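Local coordinates for protein pyridoxal kinase (Lactobacillus plantarum, PDB 3H74) that probably phosphorylates pyridoxal with ATP to give pyridoxal 5'-phosphate, as a kinase of the ribokinase clan, at residues V106-G111 / A146-A151; I250-T255 / G260-D265. All coordinates share one frame; numbering follows the deposited sequence.

How the contacts relate
Contact 1 (106-111 / 146-151) closes before contact 2 (250-255 / 260-265) opens, so the two come in series along the chain. Their centres are 29 Å apart, on opposite sides of the molecule's centre, and their nearest atoms stay about 12 Å from each other. They share no helix or strand. Contact 1 lies within the alpha/beta core, joining the loop after the sheet strand 103-106 to helix 142-149. Contact 2, farther out, ties together the turn between helices 231-251 and 264-274. The first is wholly apolar and the second largely polar: side-chain packing next to the central sheet, and hydrogen bonding that shapes a connection near the chain's end.

Contact 1 (V106-G111 / A146-A151); sequences VDPVLG and ALLTGA
P108 sits at the centre of an inverse gamma turn, and it is the ring of this sharply bent residue that meets helix 142-149. V109 N closes the turn on D107 O at 2.8 Å. The CB-CG side of the ring meets one methyl of L148: P108 CB and L148 CD1 are 4.0 Å apart, with CG equally near, and the two side chains cross at about a right angle. The other branch of L148 goes to L110, where L148 CD2 lies 3.9 Å from L110 CD1. L148 thus divides its two methyls between the proline in the turn and the leucine two residues later. Its CG stands anti to the carbonyl carbon (chi1 -69°), which sends the fork out from the helix toward both. L110 has a second neighbour in L147, whose CD1 comes to 3.9 Å from L110 CB, while L110 CD1 reaches back to L147 CB at 4.1 Å; the two leucines lie alongside, each methyl against the base of the other.

In the fold, this joins what follows two adjacent parallel strands of the central sheet: the loop after 103-106 and the helix after 137-138. N141 and E144 fit the N-x-x-E sequence of the ribokinase clan, which in relatives is linked to magnesium and phosphate binding. Here E144 OE2 accepts hydrogen bonds from the backbone N of both L110 and G111, and N141 ND2 donates to G111 O, so polar bonds hold the loop to the start of the helix while the leucines pack nearer its end. M128 of helix 122-131 touches P108, L110 and L148 alike.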
ATOM      1  N   VAL A 106      -2.940  -5.089  -2.734  1.00  5.93           N
ATOM      2  CA  VAL A 106      -3.647  -4.467  -1.621  1.00  6.04           C
ATOM      3  C   VAL A 106      -2.693  -4.211  -0.461  1.00  5.89           C
ATOM      4  O   VAL A 106      -1.986  -5.119  -0.007  1.00  6.05           O
ATOM      5  CB  VAL A 106      -4.840  -5.323  -1.137  1.00  6.06           C
ATOM      6  CG1 VAL A 106      -5.538  -4.667   0.037  1.00  7.05           C
ATOM      7  CG2 VAL A 106      -5.822  -5.548  -2.261  1.00  6.56           C
ATOM      8  N   ASP A 107      -2.656  -2.962  -0.009  1.00  5.88           N
ATOM      9  CA  ASP A 107      -1.997  -2.617   1.240  1.00  6.22           C
ATOM     10  C   ASP A 107      -3.088  -2.707   2.314  1.00  6.45           C
ATOM     11  O   ASP A 107      -3.990  -1.868   2.345  1.00  6.47           O
ATOM     12  CB  ASP A 107      -1.402  -1.208   1.159  1.00  6.19           C
ATOM     13  CG  ASP A 107      -0.630  -0.838   2.393  1.00  6.94           C
ATOM     14  OD1 ASP A 107      -0.769  -1.549   3.415  1.00  7.38           O
ATOM     15  OD2 ASP A 107       0.105   0.175   2.349  1.00  7.95           O
ATOM     16  N   PRO A 108      -3.049  -3.756   3.163  1.00  6.36           N
ATOM     17  CA  PRO A 108      -4.150  -4.009   4.092  1.00  6.86           C
ATOM     18  C   PRO A 108      -4.020  -3.146   5.344  1.00  6.82           C
ATOM     19  O   PRO A 108      -3.684  -3.631   6.421  1.00  7.72           O
ATOM     20  CB  PRO A 108      -3.975  -5.490   4.425  1.00  7.35           C
ATOM     21  CG  PRO A 108      -2.508  -5.715   4.345  1.00  7.73           C
ATOM     22  CD  PRO A 108      -1.981  -4.763   3.291  1.00  6.69           C
ATOM     23  N   VAL A 109      -4.270  -1.853   5.176  1.00  6.30           N
ATOM     24  CA  VAL A 109      -4.040  -0.879   6.230  1.00  6.87           C
ATOM     25  C   VAL A 109      -5.012  -1.120   7.384  1.00  6.53           C
ATOM     26  O   VAL A 109      -6.231  -0.988   7.216  1.00  7.70           O
ATOM     27  CB  VAL A 109      -4.182   0.557   5.681  1.00  6.39           C
ATOM     28  CG1 VAL A 109      -4.090   1.585   6.802  1.00  8.39           C
ATOM     29  CG2 VAL A 109      -3.132   0.831   4.614  1.00  7.73           C
ATOM     30  N   LEU A 110      -4.454  -1.457   8.546  1.00  6.56           N
ATOM     31  CA  LEU A 110      -5.248  -1.797   9.733  1.00  7.35           C
ATOM     32  C   LEU A 110      -4.679  -1.236  11.023  1.00  7.25           C
ATOM     33  O   LEU A 110      -5.428  -0.901  11.933  1.00  7.94           O
ATOM     34  CB  LEU A 110      -5.370  -3.318   9.913  1.00  7.81           C
ATOM     35  CG  LEU A 110      -6.029  -4.162   8.825  1.00  7.32           C
ATOM     36  CD1 LEU A 110      -5.759  -5.619   9.106  1.00  8.76           C
ATOM     37  CD2 LEU A 110      -7.525  -3.904   8.724  1.00  8.50           C
ATOM     38  N   GLY A 111      -3.358  -1.176  11.135  1.00  7.43           N
ATOM     39  CA  GLY A 111      -2.761  -0.763  12.391  1.00  8.16           C
ATOM     40  C   GLY A 111      -1.255  -0.778  12.337  1.00  8.59           C
ATOM     41  O   GLY A 111      -0.661  -1.058  11.297  1.00  8.95           O
ATOM     42  N   ALA A 146      -0.372 -10.149  11.821  1.00  9.47           N
ATOM     43  CA  ALA A 146      -0.968 -10.812  12.980  1.00  9.70           C
ATOM     44  C   ALA A 146      -2.484 -10.627  13.026  1.00  9.63           C
ATOM     45  O   ALA A 146      -3.227 -11.583  13.283  1.00  9.53           O
ATOM     46  CB  ALA A 146      -0.324 -10.321  14.265  1.00 10.48           C
ATOM     47  N   LEU A 147      -2.960  -9.407  12.781  1.00  8.98           N
ATOM     48  CA  LEU A 147      -4.401  -9.164  12.752  1.00  8.70           C
ATOM     49  C   LEU A 147      -5.093 -10.044  11.712  1.00  8.58           C
ATOM     50  O   LEU A 147      -6.142 -10.632  11.979  1.00  8.72           O
ATOM     51  CB  LEU A 147      -4.712  -7.691  12.496  1.00  8.69           C
ATOM     52  CG  LEU A 147      -4.468  -6.763  13.680  1.00  9.52           C
ATOM     53  CD1 LEU A 147      -4.384  -5.339  13.154  1.00  9.27           C
ATOM     54  CD2 LEU A 147      -5.544  -6.886  14.760  1.00 10.33           C
ATOM     55  N   LEU A 148      -4.496 -10.158  10.531  1.00  8.50           N
ATOM     56  CA  LEU A 148      -5.114 -10.915   9.442  1.00  9.07           C
ATOM     57  C   LEU A 148      -5.159 -12.417   9.713  1.00  9.97           C
ATOM     58  O   LEU A 148      -6.133 -13.081   9.348  1.00 10.19           O
ATOM     59  CB  LEU A 148      -4.425 -10.637   8.106  1.00  8.76           C
ATOM     60  CG  LEU A 148      -4.631  -9.230   7.545  1.00  8.63           C
ATOM     61  CD1 LEU A 148      -3.678  -9.006   6.381  1.00  7.96           C
ATOM     62  CD2 LEU A 148      -6.065  -9.006   7.113  1.00  9.06           C
ATOM     63  N   THR A 149      -4.127 -12.951  10.355  1.00 10.92           N
ATOM     64  CA  THR A 149      -4.112 -14.382  10.698  1.00 12.05           C
ATOM     65  C   THR A 149      -4.812 -14.705  12.024  1.00 12.53           C
ATOM     66  O   THR A 149      -5.123 -15.873  12.285  1.00 13.37           O
ATOM     67  CB  THR A 149      -2.688 -14.952  10.772  1.00 12.12           C
ATOM     68  OG1 THR A 149      -1.969 -14.287  11.811  1.00 12.96           O
ATOM     69  CG2 THR A 149      -1.957 -14.804   9.443  1.00 13.37           C
ATOM     70  N   GLY A 150      -5.047 -13.696  12.859  1.00 12.81           N
ATOM     71  CA  GLY A 150      -5.635 -13.904  14.191  1.00 14.00           C
ATOM     72  C   GLY A 150      -4.633 -14.134  15.315  1.00 14.53           C
ATOM     73  O   GLY A 150      -5.014 -14.236  16.494  1.00 16.00           O
ATOM     74  N   ALA A 151      -3.353 -14.220  14.975  1.00 14.42           N
ATOM     75  CA  ALA A 151      -2.316 -14.435  15.979  1.00 14.72           C
ATOM     76  C   ALA A 151      -2.151 -13.191  16.855  1.00 15.33           C
ATOM     77  O   ALA A 151      -2.249 -12.067  16.355  1.00 14.94           O
ATOM     78  CB  ALA A 151      -1.005 -14.801  15.308  1.00 14.40           C
TER

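Contact 2 (I250-T255 / G260-D265); sequences IAQNRT and GVALGD
The turn between helices 231-251 and 264-274 is pulled together by R254, whose guanidinium bridges Q252, in the residues that follow helix 231-251, and the chain leading into helix 264-274. R254 NH1 gives a nearly straight hydrogen bond to G260 O (2.8 Å, 165° at the hydrogen). The oxygen lies close to the guanidinium plane, but the donor stands well above the carbonyl plane of G260. R254 NH2 adds a weak bond to the same oxygen and is also linked to it through a water.

Along another edge, Q252 OE1 takes both NE and NH2 of R254 side-on, at 2.8 and 2.9 Å, which fixes the guanidinium's rotation. The arginine is extended from CG to NE, long enough to reach across the turn. A262 CB fits against both polar groups, 3.5 Å from Q252 NE2 and 3.6 Å from R254 NH2. Cut back to an alanine, this arginine position would probably leave G260 O and Q252 OE1 without these donors and the turn freer to move.

Backbone bonds from G260 to G16 and from V261 to N211 carry the connection inward; N211 lies just before helix 213-226, whose start forms the anion hole in ribokinase relatives. With two neutral oxygens as its partners in this contact, the arginine works here as a multiple N-H donor, its charge probably eased by carbonyl dipoles and water.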
ATOM      1  N   ILE A 250      15.356  13.487   4.775  1.00  6.52           N
ATOM      2  CA  ILE A 250      16.286  13.920   5.825  1.00  7.10           C
ATOM      3  C   ILE A 250      17.165  15.075   5.318  1.00  7.16           C
ATOM      4  O   ILE A 250      17.348  16.091   5.998  1.00  7.71           O
ATOM      5  CB  ILE A 250      17.145  12.738   6.302  1.00  7.52           C
ATOM      6  CG1 ILE A 250      16.254  11.684   6.961  1.00  7.33           C
ATOM      7  CG2 ILE A 250      18.237  13.202   7.280  1.00  8.32           C
ATOM      8  CD1 ILE A 250      16.938  10.363   7.255  1.00  8.72           C
ATOM      9  N   ALA A 251      17.661  14.940   4.093  1.00  6.86           N
ATOM     10  CA  ALA A 251      18.575  15.927   3.512  1.00  7.03           C
ATOM     11  C   ALA A 251      17.931  17.294   3.325  1.00  7.69           C
ATOM     12  O   ALA A 251      18.628  18.302   3.266  1.00  8.13           O
ATOM     13  CB  ALA A 251      19.105  15.424   2.188  1.00  7.75           C
ATOM     14  N   GLN A 252      16.604  17.334   3.224  1.00  7.61           N
ATOM     15  CA  GLN A 252      15.883  18.583   3.044  1.00  8.73           C
ATOM     16  C   GLN A 252      15.810  19.430   4.311  1.00  9.38           C
ATOM     17  O   GLN A 252      15.368  20.580   4.253  1.00  9.45           O
ATOM     18  CB  GLN A 252      14.484  18.320   2.483  1.00  8.79           C
ATOM     19  CG  GLN A 252      14.528  17.941   1.021  1.00  9.43           C
ATOM     20  CD  GLN A 252      13.176  17.600   0.442  1.00 10.93           C
ATOM     21  OE1 GLN A 252      12.158  17.692   1.117  1.00 11.72           O
ATOM     22  NE2 GLN A 252      13.169  17.193  -0.826  1.00 13.20           N
ATOM     23  N   ASN A 253      16.241  18.874   5.444  1.00  9.95           N
ATOM     24  CA  ASN A 253      16.302  19.625   6.709  1.00 11.47           C
ATOM     25  C   ASN A 253      14.993  20.373   6.946  1.00 11.75           C
ATOM     26  O   ASN A 253      14.964  21.594   7.143  1.00 11.79           O
ATOM     27  CB  ASN A 253      17.501  20.594   6.722  1.00 12.50           C
ATOM     28  CG  ASN A 253      18.838  19.884   6.554  1.00 15.37           C
ATOM     29  OD1 ASN A 253      18.995  18.718   6.922  1.00 19.10           O
ATOM     30  ND2 ASN A 253      19.813  20.593   5.998  1.00 18.22           N
ATOM     31  N   ARG A 254      13.898  19.625   6.921  1.00 11.40           N
ATOM     32  CA  ARG A 254      12.565  20.217   6.930  1.00 12.16           C
ATOM     33  C   ARG A 254      12.197  20.785   8.285  1.00 13.36           C
ATOM     34  O   ARG A 254      12.536  20.215   9.313  1.00 14.21           O
ATOM     35  CB  ARG A 254      11.534  19.172   6.529  1.00 11.25           C
ATOM     36  CG  ARG A 254      11.684  18.711   5.099  1.00 10.04           C
ATOM     37  CD  ARG A 254      10.670  17.638   4.821  1.00 10.70           C
ATOM     38  NE  ARG A 254      10.623  17.244   3.422  1.00  9.15           N
ATOM     39  CZ  ARG A 254       9.703  16.421   2.930  1.00  9.48           C
ATOM     40  NH1 ARG A 254       8.777  15.916   3.739  1.00 10.18           N
ATOM     41  NH2 ARG A 254       9.729  16.112   1.646  1.00  8.29           N
ATOM     42  N   THR A 255      11.496  21.914   8.264  1.00 14.73           N
ATOM     43  CA  THR A 255      10.977  22.514   9.490  1.00 16.00           C
ATOM     44  C   THR A 255       9.646  21.884   9.890  1.00 15.59           C
ATOM     45  O   THR A 255       9.297  21.869  11.072  1.00 16.47           O
ATOM     46  CB  THR A 255      10.793  24.037   9.358  1.00 16.49           C
ATOM     47  OG1 THR A 255      10.009  24.321   8.196  1.00 18.90           O
ATOM     48  CG2 THR A 255      12.141  24.736   9.245  1.00 18.02           C
ATOM     49  N   GLY A 260       4.775  14.287   3.873  1.00  7.50           N
ATOM     50  CA  GLY A 260       5.258  12.979   3.499  1.00  7.24           C
ATOM     51  C   GLY A 260       6.617  12.984   2.816  1.00  6.80           C
ATOM     52  O   GLY A 260       7.164  14.033   2.452  1.00  6.87           O
ATOM     53  N   VAL A 261       7.147  11.775   2.639  1.00  6.48           N
ATOM     54  CA  VAL A 261       8.488  11.566   2.088  1.00  7.51           C
ATOM     55  C   VAL A 261       8.703  12.289   0.752  1.00  6.70           C
ATOM     56  O   VAL A 261       7.794  12.364  -0.088  1.00  6.70           O
ATOM     57  CB  VAL A 261       8.788  10.040   2.007  1.00  9.09           C
ATOM     58  CG1 VAL A 261       7.923   9.350   0.982  1.00 10.56           C
ATOM     59  CG2 VAL A 261      10.221   9.760   1.753  1.00 12.28           C
ATOM     60  N   ALA A 262       9.899  12.846   0.582  1.00  6.45           N
ATOM     61  CA  ALA A 262      10.316  13.481  -0.660  1.00  6.13           C
ATOM     62  C   ALA A 262      10.239  12.510  -1.837  1.00  5.75           C
ATOM     63  O   ALA A 262      10.560  11.322  -1.713  1.00  5.63           O
ATOM     64  CB  ALA A 262      11.736  14.013  -0.520  1.00  6.33           C
ATOM     65  N   LEU A 263       9.855  13.058  -2.987  1.00  5.33           N
ATOM     66  CA  LEU A 263       9.661  12.261  -4.196  1.00  5.45           C
ATOM     67  C   LEU A 263      10.631  12.566  -5.335  1.00  5.37           C
ATOM     68  O   LEU A 263      10.676  11.817  -6.301  1.00  5.86           O
ATOM     69  CB  LEU A 263       8.219  12.407  -4.708  1.00  5.63           C
ATOM     70  CG  LEU A 263       7.126  11.988  -3.725  1.00  5.56           C
ATOM     71  CD1 LEU A 263       5.766  12.327  -4.305  1.00  7.59           C
ATOM     72  CD2 LEU A 263       7.219  10.500  -3.365  1.00  7.88           C
ATOM     73  N   GLY A 264      11.424  13.632  -5.222  1.00  5.38           N
ATOM     74  CA  GLY A 264      12.266  14.072  -6.335  1.00  6.21           C
ATOM     75  C   GLY A 264      13.279  13.044  -6.802  1.00  5.68           C
ATOM     76  O   GLY A 264      13.357  12.732  -7.990  1.00  5.89           O
ATOM     77  N   ASP A 265      14.076  12.514  -5.879  1.00  5.60           N
ATOM     78  CA  ASP A 265      15.085  11.517  -6.244  1.00  5.93           C
ATOM     79  C   ASP A 265      14.413  10.258  -6.784  1.00  5.57           C
ATOM     80  O   ASP A 265      14.904   9.632  -7.720  1.00  5.97           O
ATOM     81  CB  ASP A 265      16.004  11.175  -5.062  1.00  6.39           C
ATOM     82  CG  ASP A 265      17.030  12.262  -4.771  1.00  6.95           C
ATOM     83  OD1 ASP A 265      17.139  13.228  -5.552  1.00  9.36           O
ATOM     84  OD2 ASP A 265      17.735  12.139  -3.744  1.00  7.58           O
TER
HETATM   85  O   HOH W   1       7.334  15.416  -0.235  1.00 12.92           O